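Long-range contacts in methyltransferase (Geobacter sulfurreducens PCA, PDB 3C3P), which probably transfers a methyl group from S-adenosyl-L-methionine to an oxygen of its substrate, as an O-methyltransferase of the Rossmann-like class: residues K55-V60 with I127-M132; L59-G64 with G119-Q124; L155-N160 with N201-G206. All coordinates share one frame; numbering follows the deposited sequence.

Contact 1 of 3, residues K55-V60 with I127-M132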
# COMPACT_ATOMS: atom_id res chain seq x y z
N LYS A 55 -8.89 1.34 -1.39
CA LYS A 55 -9.77 0.78 -0.36
C LYS A 55 -11.25 1.19 -0.57
O LYS A 55 -12.16 0.40 -0.31
CB LYS A 55 -9.35 1.29 1.02
CG LYS A 55 -10.14 0.72 2.22
CD LYS A 55 -9.73 -0.69 2.56
CE LYS A 55 -10.44 -1.21 3.84
NZ LYS A 55 -11.91 -1.52 3.58
N GLN A 56 -11.44 2.42 -1.04
CA GLN A 56 -12.79 3.02 -1.25
C GLN A 56 -13.62 3.03 0.05
O GLN A 56 -14.76 2.52 0.10
CB GLN A 56 -13.63 2.31 -2.31
CG GLN A 56 -13.07 2.24 -3.69
CD GLN A 56 -14.17 1.92 -4.70
OE1 GLN A 56 -15.17 1.30 -4.37
NE2 GLN A 56 -14.01 2.38 -5.92
N PRO A 57 -13.07 3.62 1.10
CA PRO A 57 -13.81 3.61 2.34
C PRO A 57 -14.98 4.56 2.39
O PRO A 57 -15.00 5.57 1.71
CB PRO A 57 -12.78 4.12 3.34
CG PRO A 57 -12.06 5.19 2.53
CD PRO A 57 -11.87 4.48 1.17
N GLN A 58 -15.96 4.16 3.20
CA GLN A 58 -17.16 4.94 3.44
C GLN A 58 -16.91 5.81 4.68
O GLN A 58 -17.47 6.91 4.81
CB GLN A 58 -18.35 3.99 3.60
CG GLN A 58 -18.49 3.03 2.42
CD GLN A 58 -19.37 1.84 2.71
OE1 GLN A 58 -19.04 0.72 2.32
NE2 GLN A 58 -20.45 2.05 3.46
N LEU A 59 -16.04 5.31 5.55
CA LEU A 59 -15.65 5.96 6.81
C LEU A 59 -14.19 5.79 7.21
O LEU A 59 -13.65 4.70 7.34
CB LEU A 59 -16.56 5.49 7.98
CG LEU A 59 -16.34 6.08 9.39
CD1 LEU A 59 -16.51 7.62 9.37
CD2 LEU A 59 -17.25 5.45 10.46
N VAL A 60 -13.58 6.94 7.37
CA VAL A 60 -12.20 7.07 7.80
C VAL A 60 -12.22 7.87 9.08
O VAL A 60 -12.78 8.96 9.14
CB VAL A 60 -11.32 7.84 6.77
CG1 VAL A 60 -9.88 8.00 7.31
CG2 VAL A 60 -11.34 7.16 5.38
N ILE A 127 -15.94 1.45 10.90
CA ILE A 127 -14.78 2.22 10.43
C ILE A 127 -14.03 1.38 9.39
O ILE A 127 -13.67 0.24 9.65
CB ILE A 127 -13.82 2.60 11.59
CG1 ILE A 127 -14.55 3.46 12.66
CG2 ILE A 127 -12.57 3.34 11.06
CD1 ILE A 127 -13.73 3.69 13.95
N ASP A 128 -13.82 1.98 8.22
CA ASP A 128 -13.12 1.33 7.07
C ASP A 128 -11.63 1.55 7.14
O ASP A 128 -10.86 0.68 6.75
CB ASP A 128 -13.70 1.80 5.74
CG ASP A 128 -15.15 1.38 5.58
OD1 ASP A 128 -15.43 0.18 5.79
OD2 ASP A 128 -16.00 2.24 5.26
N ILE A 129 -11.25 2.74 7.58
CA ILE A 129 -9.84 3.08 7.75
C ILE A 129 -9.66 3.79 9.07
O ILE A 129 -10.32 4.77 9.35
CB ILE A 129 -9.22 3.99 6.65
CG1 ILE A 129 -9.24 3.32 5.30
CG2 ILE A 129 -7.78 4.34 7.02
CD1 ILE A 129 -8.59 4.11 4.22
N LEU A 130 -8.80 3.23 9.89
CA LEU A 130 -8.47 3.81 11.18
C LEU A 130 -7.00 4.23 11.13
O LEU A 130 -6.07 3.40 10.98
CB LEU A 130 -8.73 2.84 12.33
CG LEU A 130 -8.34 3.41 13.70
CD1 LEU A 130 -9.18 4.66 14.02
CD2 LEU A 130 -8.43 2.39 14.84
N PHE A 131 -6.81 5.55 11.20
CA PHE A 131 -5.48 6.14 11.16
C PHE A 131 -4.95 6.26 12.57
O PHE A 131 -5.69 6.60 13.50
CB PHE A 131 -5.50 7.51 10.49
CG PHE A 131 -4.14 8.18 10.43
CD1 PHE A 131 -3.27 7.92 9.38
CD2 PHE A 131 -3.74 9.05 11.42
CE1 PHE A 131 -2.03 8.55 9.31
CE2 PHE A 131 -2.48 9.68 11.36
CZ PHE A 131 -1.64 9.42 10.30
N MSE A 132 -3.67 5.96 12.72
CA MSE A 132 -3.06 5.99 14.01
C MSE A 132 -1.60 6.47 14.02
O MSE A 132 -0.85 6.20 13.09
CB MSE A 132 -3.07 4.54 14.45
CG MSE A 132 -3.35 4.40 15.82
SE MSE A 132 -2.87 2.63 16.31
CE MSE A 132 -4.08 1.61 15.13
O HOH W 1 -13.60 -1.85 5.72

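Contact 2 of 3, residues L59-G64 with G119-Q124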
# COMPACT_ATOMS: atom_id res chain seq x y z
N LEU A 59 -16.04 5.31 5.55
CA LEU A 59 -15.65 5.96 6.81
C LEU A 59 -14.19 5.79 7.21
O LEU A 59 -13.65 4.70 7.34
CB LEU A 59 -16.56 5.49 7.98
CG LEU A 59 -16.34 6.08 9.39
CD1 LEU A 59 -16.51 7.62 9.37
CD2 LEU A 59 -17.25 5.45 10.46
N VAL A 60 -13.58 6.94 7.37
CA VAL A 60 -12.20 7.07 7.80
C VAL A 60 -12.22 7.87 9.08
O VAL A 60 -12.78 8.96 9.14
CB VAL A 60 -11.32 7.84 6.77
CG1 VAL A 60 -9.88 8.00 7.31
CG2 VAL A 60 -11.34 7.16 5.38
N VAL A 61 -11.56 7.32 10.09
CA VAL A 61 -11.44 7.93 11.41
C VAL A 61 -9.95 8.22 11.74
O VAL A 61 -9.07 7.37 11.63
CB VAL A 61 -12.17 7.08 12.48
CG1 VAL A 61 -12.02 7.69 13.89
CG2 VAL A 61 -13.67 6.93 12.07
N VAL A 62 -9.72 9.48 12.09
CA VAL A 62 -8.41 10.01 12.41
C VAL A 62 -8.38 10.59 13.82
O VAL A 62 -8.72 11.76 14.01
CB VAL A 62 -8.04 11.13 11.41
CG1 VAL A 62 -6.62 11.58 11.60
CG2 VAL A 62 -8.27 10.63 9.97
N PRO A 63 -8.03 9.77 14.82
CA PRO A 63 -7.97 10.25 16.20
C PRO A 63 -6.64 10.89 16.49
O PRO A 63 -5.67 10.20 16.75
CB PRO A 63 -8.15 8.98 17.05
CG PRO A 63 -8.13 7.82 16.10
CD PRO A 63 -7.84 8.31 14.72
N GLY A 64 -6.64 12.22 16.48
CA GLY A 64 -5.45 13.05 16.68
C GLY A 64 -4.88 13.38 15.31
O GLY A 64 -4.55 12.49 14.53
N GLY A 119 -11.83 8.66 22.97
CA GLY A 119 -13.12 8.75 23.65
C GLY A 119 -14.24 8.95 22.63
O GLY A 119 -15.27 8.28 22.67
N ILE A 120 -14.00 9.85 21.69
CA ILE A 120 -14.96 10.17 20.64
C ILE A 120 -14.96 9.13 19.51
O ILE A 120 -16.02 8.73 19.01
CB ILE A 120 -14.72 11.60 20.09
CG1 ILE A 120 -15.05 12.62 21.20
CG2 ILE A 120 -15.54 11.84 18.84
CD1 ILE A 120 -14.82 14.05 20.84
N ALA A 121 -13.77 8.66 19.15
CA ALA A 121 -13.62 7.68 18.07
C ALA A 121 -14.35 6.39 18.41
O ALA A 121 -14.98 5.73 17.57
CB ALA A 121 -12.13 7.40 17.80
N ALA A 122 -14.31 6.07 19.70
CA ALA A 122 -14.94 4.86 20.20
C ALA A 122 -16.45 4.81 19.96
O ALA A 122 -17.06 3.75 20.04
CB ALA A 122 -14.64 4.68 21.70
N GLY A 123 -17.05 5.95 19.64
CA GLY A 123 -18.50 6.04 19.40
C GLY A 123 -18.85 5.81 17.94
O GLY A 123 -20.02 5.81 17.54
N GLN A 124 -17.82 5.63 17.14
CA GLN A 124 -17.97 5.38 15.69
C GLN A 124 -18.20 3.90 15.42
O GLN A 124 -17.83 3.05 16.22
CB GLN A 124 -16.75 5.91 14.93
CG GLN A 124 -16.61 7.42 15.01
CD GLN A 124 -17.64 8.15 14.17
OE1 GLN A 124 -17.85 7.83 13.00
NE2 GLN A 124 -18.22 9.20 14.73

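Contact 3 of 3, residues L155-N160 with N201-G206. With EDO (1,2-ethanediol), chain K.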
# COMPACT_ATOMS: atom_id res chain seq x y z
N LEU A 155 -8.95 -1.42 7.39
CA LEU A 155 -7.52 -1.25 7.29
C LEU A 155 -7.02 -0.26 8.32
O LEU A 155 -7.52 0.86 8.44
CB LEU A 155 -7.16 -0.67 5.91
CG LEU A 155 -5.69 -0.37 5.62
CD1 LEU A 155 -4.81 -1.63 5.52
CD2 LEU A 155 -5.59 0.48 4.32
N LEU A 156 -6.02 -0.73 9.05
CA LEU A 156 -5.35 0.05 10.07
C LEU A 156 -4.10 0.62 9.42
O LEU A 156 -3.36 -0.10 8.74
CB LEU A 156 -4.95 -0.82 11.27
CG LEU A 156 -4.33 -0.12 12.47
CD1 LEU A 156 -5.38 0.73 13.17
CD2 LEU A 156 -3.76 -1.16 13.40
N ILE A 157 -3.89 1.91 9.61
CA ILE A 157 -2.70 2.64 9.09
C ILE A 157 -2.09 3.36 10.29
O ILE A 157 -2.67 4.31 10.85
CB ILE A 157 -3.00 3.63 7.95
CG1 ILE A 157 -3.75 2.95 6.80
CG2 ILE A 157 -1.67 4.27 7.47
CD1 ILE A 157 -4.16 3.88 5.67
N ALA A 158 -0.92 2.88 10.70
CA ALA A 158 -0.19 3.41 11.87
C ALA A 158 1.14 3.99 11.43
O ALA A 158 2.01 3.28 10.91
CB ALA A 158 0.01 2.30 12.92
N VAL A 159 1.28 5.29 11.64
CA VAL A 159 2.49 5.98 11.24
C VAL A 159 3.50 6.00 12.37
O VAL A 159 3.20 5.63 13.52
CB VAL A 159 2.22 7.40 10.68
CG1 VAL A 159 1.38 7.31 9.37
CG2 VAL A 159 1.58 8.34 11.74
N ASN A 160 4.69 6.46 12.03
CA ASN A 160 5.83 6.55 12.98
C ASN A 160 6.08 5.20 13.63
O ASN A 160 6.39 5.08 14.82
CB ASN A 160 5.60 7.64 14.02
CG ASN A 160 5.40 8.98 13.39
OD1 ASN A 160 6.01 9.29 12.38
ND2 ASN A 160 4.52 9.79 13.98
N ASN A 201 8.79 7.56 8.28
CA ASN A 201 9.18 7.06 9.59
C ASN A 201 8.70 5.61 9.82
O ASN A 201 8.76 5.07 10.94
CB ASN A 201 8.64 7.99 10.68
CG ASN A 201 9.28 9.37 10.64
OD1 ASN A 201 10.40 9.56 10.14
ND2 ASN A 201 8.58 10.34 11.21
N GLY A 202 8.22 5.00 8.73
CA GLY A 202 7.70 3.62 8.73
C GLY A 202 6.20 3.66 8.90
O GLY A 202 5.67 4.40 9.71
N VAL A 203 5.53 2.85 8.10
CA VAL A 203 4.07 2.78 8.13
C VAL A 203 3.61 1.33 8.30
O VAL A 203 3.88 0.47 7.47
CB VAL A 203 3.43 3.39 6.84
CG1 VAL A 203 1.88 3.32 6.93
CG2 VAL A 203 3.90 4.85 6.61
N LEU A 204 2.92 1.08 9.40
CA LEU A 204 2.39 -0.24 9.71
C LEU A 204 0.99 -0.33 9.13
O LEU A 204 0.14 0.53 9.36
CB LEU A 204 2.37 -0.48 11.22
CG LEU A 204 1.80 -1.73 11.87
CD1 LEU A 204 2.47 -3.02 11.42
CD2 LEU A 204 1.94 -1.60 13.41
N LEU A 205 0.78 -1.39 8.35
CA LEU A 205 -0.51 -1.62 7.72
C LEU A 205 -1.07 -2.94 8.23
O LEU A 205 -0.37 -3.98 8.23
CB LEU A 205 -0.36 -1.67 6.19
CG LEU A 205 0.26 -0.46 5.49
CD1 LEU A 205 0.52 -0.72 3.97
CD2 LEU A 205 -0.63 0.74 5.69
N GLY A 206 -2.31 -2.88 8.68
CA GLY A 206 -3.04 -4.06 9.17
C GLY A 206 -4.40 -4.21 8.53
O GLY A 206 -5.29 -3.37 8.71
C1 EDO K . 7.94 5.41 18.03
O1 EDO K . 6.84 5.80 17.20
C2 EDO K . 8.95 4.51 17.32
O2 EDO K . 8.27 3.55 16.52
O HOH W 2 5.38 7.02 9.38

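Contact 1 of 3, residues K55-V60 with I127-M132
Asp128 turns its carboxylate back onto the chain entering strand 59-63, where OD2 is met on its anti side by two successive amides. Gln58 N lies 2.8 Å from Asp128 OD2, raised 35° from the carboxylate plane, while Leu59 N sits closer to that plane. The torsion that sets CG beside Asp128's own N (chi1 -64°) brings the group round to them, and a short acidic side chain suits this grip. OD1 receives a hydrogen from a water that accepts one from Lys55 NZ, and this joins two charges too far apart for a direct salt bridge, Lys55 NZ being 4.5 Å from Asp128 OD1. In the same corner Leu59 O takes two amides, Asp128 N and Ile129 N, the second in the carbonyl plane at 3.1 Å from Leu59 O. From here the two chains run as neighbouring parallel strands of the Rossmann-like methyltransferase sheet, Val60 pairing with Ile129. Branched side chains suit this buried face: Val60 and Ile129 lie side by side pointing the same way, with Val60 CG2 4.0 Å from Ile129 CB. Pro57 crosses Ile129 obliquely, its ring CG against CD1, and Lys55 slides past in the opposite direction, its CG meeting Ile129 CG1.

Contact 2 of 3, residues L59-G64 with G119-Q124
Gln124, Val61 and Ala121 carry this contact, in which the end of helix 117-121 and the turn after it pack on strand 59-63, a central parallel strand of the Rossmann-like fold of class I methyltransferases. The helix meets Val61 and Pro63, and the turn after it reaches Leu59, on the same face; helix 69-75 packs against Val60 and Val62, which point the other way. The contact is made by van der Waals packing, as expected where a helix covers a sheet.

Gln124 buries more area here than any other residue, 55 Å². Its side chain bends at chi2 (-73°), which turns the amide aside from Val61 and brings OE1 to the end of Leu59. The aliphatic part serves as the apolar partner: Gln124 CG rests 4.2 Å from Val61 CG2. Beyond it Gln124 OE1 lies against the end of Leu59, 3.5 Å from Leu59 CD2 and farther from CD1. A long residue with a methylene stem and a polar head suits this partly exposed border.

Val61 divides its two methyls between the partners. With CG1 anti to the backbone N (chi1 178°), that methyl points at the helix and meets Ala121 CB at 3.9 Å, while CG2 is left for Gln124. Ala121 is buried, and its single methyl lets the helix end come close, the CA atoms of Pro63 and Ala121 being 6.5 Å apart. Pro63 adds a wider contact of its ring with the same methyl.

Just after this methyl the chain reverses in a type I turn from Ala121 to Gln124, which delivers Gln124 to the strand. Its closing bond runs from Gln124 N to Ala121 O, at 2.9 Å.

Contact 3 of 3, residues L155-N160 with N201-G206
Ile157 packs against both Val203 and Leu205 on the face of the sheet that looks toward helix 42-55. The side chains lie alongside one another and point the same way: Ile157 CG2 is 3.7 Å from Val203 CG1, and Ile157 CG1 is 4.0 Å from Leu205 CD2. Ile157 can serve both because CG1 stands beside its own N (chi1 -54°) and goes to Leu205, which puts CG2 anti to that N, where it touches both neighbours. On the opposite face Ala158 meets Leu204 CB to CB, its small methyl sitting close beside the larger residue, with helix 181-186 packing against Leu156 and Leu204. Gly206 pairs with Leu156, where a side chain would lie near Leu156 CB.

The strands run antiparallel, and alternate residues exchange nearly straight bonds in two hydrogen-bonded pairs. Ala158 and Leu204 exchange theirs in the carbonyl planes, Leu204 N lying 2.8 Å from Ala158 O; Leu156 and Gly206 make the other pair.

Toward the polar end a water takes over, bridging Asn160 N and Gly202 O. Beyond it the two asparagine side chains lie side by side, amide planes 42° apart, and Asn201 ND2 gives a hydrogen bond to Asn160 OD1 at 3.0 Å. Each has its other amide atom engaged too, Asn160 ND2 by Asp133 and Asn201 OD1 by Arg163. A leucine in place of Asn160 would probably leave Asn201 ND2 and the Asp133 carboxylate each without this partner, with Arg163 still holding the Asn201 amide.

A 1,2-ethanediol, probably from the crystallisation liquor, bonds through O2 to Asn160 O. Strand 203-208, antiparallel and inserted between 154-159 and 192-197, is the hallmark of the class I methyltransferase sheet.

All three contacts are largely buried and belong to one seven-stranded sheet. Contacts 1 and 2 share strand 59-63: contact 1 joins it edge-on to strand 127-133, whereas contact 2 covers one of its faces with a helix end. Contact 3 lies one strand farther on: strand 154-159, whose Ile157 O and Val159 N probably hydrogen-bond to Met132 N and O, flanks 127-133 and joins 203-208. Chemistry follows place. Contact 2 is plain packing, while contacts 1 and 3 combine backbone pairing with apolar faces. Their polar ends differ: in contact 1 a carboxylate binds backbone amides where the strand begins; in contact 3 paired asparagines join the chain leaving strand 154-159 to the chain entering 203-208.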